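Local coordinates for uncharacterized conserved protein YiiM (Geobacillus stearothermophilus, PDB 5YHH) that probably acts as a molybdenum cofactor-dependent MOSC-domain oxidoreductase that gives resistance to hydroxylaminopurine, at residues H132-P135 against D136-K139. Residues are numbered along the deposited sequence; the frame is centred on the assembly and turned at random.
Sequences HQLP and DLPK
L134 and L137 meet across a local type I beta turn, L134 to L137, that joins helix 127-132 to helix 137-144 on the surface of the MOSC domain. The first helix ends in a Schellman motif. Q133 is its C-prime residue, with positive phi (53°), and L134 N bonds back to A129 O. The chain then turns at P135 and D136. L137 N donates to L134 O at 3.1 Å, and the bond is fairly straight, 164° at the hydrogen. The N-H comes from well above the carbonyl plane. Beside this bond the two leucines touch at their roots, L134 CB to L137 CB 3.9 Å. L137 has CG anti to its backbone N (chi1 -179°), and its CD2 reaches the H132 ring, 3.8 Å from CD2 of that residue. The imidazole is held elsewhere, by a bond from NE2 to A88 O. Both leucines also pack on helix 71-80, where each touches Y80 and L137 also meets W76. The hydroxyl of Y80 bonds D136 OD1, which ties the turn to the same helix. P138 has no N-H to offer, and its ring CD lies 3.8 Å from P135 O. A water links the first turn of helix 137-144 to the loop: it donates to P135 O at 2.7 Å and accepts from K139 N at 3.0 Å.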
loop_
_atom_site.group_PDB
_atom_site.type_symbol
_atom_site.label_atom_id
_atom_site.label_comp_id
_atom_site.label_asym_id
_atom_site.label_seq_id
_atom_site.Cartn_x
_atom_site.Cartn_y
_atom_site.Cartn_z
ATOM N N HIS A 132 5.303 13.183 11.087
ATOM C CA HIS A 132 5.460 12.777 12.483
ATOM C C HIS A 132 6.673 13.406 13.149
ATOM O O HIS A 132 6.914 13.229 14.361
ATOM C CB HIS A 132 5.508 11.254 12.543
ATOM C CG HIS A 132 4.238 10.616 12.095
ATOM N ND1 HIS A 132 3.062 10.735 12.800
ATOM C CD2 HIS A 132 3.928 9.950 10.955
ATOM C CE1 HIS A 132 2.086 10.123 12.142
ATOM N NE2 HIS A 132 2.591 9.617 11.032
ATOM N N GLN A 133 7.459 14.146 12.364
ATOM C CA GLN A 133 8.726 14.686 12.852
ATOM C C GLN A 133 9.584 13.553 13.445
ATOM O O GLN A 133 10.095 13.655 14.563
ATOM C CB GLN A 133 8.505 15.802 13.894
ATOM C CG GLN A 133 7.864 17.095 13.323
ATOM C CD GLN A 133 8.599 18.392 13.749
ATOM O OE1 GLN A 133 9.669 18.369 14.392
ATOM N NE2 GLN A 133 8.028 19.535 13.362
ATOM N N LEU A 134 9.700 12.472 12.674
ATOM C CA LEU A 134 10.475 11.308 13.049
ATOM C C LEU A 134 11.437 10.959 11.923
ATOM O O LEU A 134 11.087 10.213 11.005
ATOM C CB LEU A 134 9.542 10.137 13.348
ATOM C CG LEU A 134 8.724 10.218 14.652
ATOM C CD1 LEU A 134 7.696 9.050 14.675
ATOM C CD2 LEU A 134 9.612 10.243 15.886
ATOM N N PRO A 135 12.648 11.516 11.963
ATOM C CA PRO A 135 13.557 11.248 10.838
ATOM C C PRO A 135 13.934 9.784 10.611
ATOM O O PRO A 135 14.368 9.432 9.507
ATOM C CB PRO A 135 14.837 12.056 11.185
ATOM C CG PRO A 135 14.529 12.876 12.366
ATOM C CD PRO A 135 13.189 12.504 12.923
ATOM N N ASP A 136 13.820 8.933 11.635
ATOM C CA ASP A 136 14.211 7.544 11.436
ATOM C C ASP A 136 13.042 6.664 10.993
ATOM O O ASP A 136 13.229 5.478 10.784
ATOM C CB ASP A 136 14.935 6.959 12.647
ATOM C CG ASP A 136 13.983 6.558 13.770
ATOM O OD1 ASP A 136 12.841 7.052 13.839
ATOM O OD2 ASP A 136 14.405 5.749 14.618
ATOM N N LEU A 137 11.840 7.225 10.878
ATOM C CA LEU A 137 10.664 6.427 10.501
ATOM C C LEU A 137 10.768 5.698 9.116
ATOM O O LEU A 137 10.456 4.508 9.011
ATOM C CB LEU A 137 9.382 7.278 10.635
ATOM C CG LEU A 137 8.050 6.618 10.319
ATOM C CD1 LEU A 137 7.959 5.298 11.101
ATOM C CD2 LEU A 137 6.862 7.545 10.587
ATOM N N PRO A 138 11.245 6.386 8.052
ATOM C CA PRO A 138 11.386 5.638 6.793
ATOM C C PRO A 138 12.374 4.433 6.901
ATOM O O PRO A 138 12.101 3.339 6.399
ATOM C CB PRO A 138 11.913 6.714 5.797
ATOM C CG PRO A 138 11.376 8.024 6.328
ATOM C CD PRO A 138 11.359 7.847 7.862
ATOM N N LYS A 139 13.504 4.628 7.571
ATOM C CA LYS A 139 14.431 3.545 7.823
ATOM C C LYS A 139 13.762 2.426 8.614
ATOM O O LYS A 139 13.860 1.262 8.243
ATOM C CB LYS A 139 15.661 4.062 8.597
ATOM C CG LYS A 139 16.716 3.013 8.877
ATOM C CD LYS A 139 17.921 3.655 9.660
ATOM C CE LYS A 139 17.581 3.818 11.145
ATOM N NZ LYS A 139 18.461 4.793 11.899
HETATM O O HOH W 1 14.838 7.245 8.061
#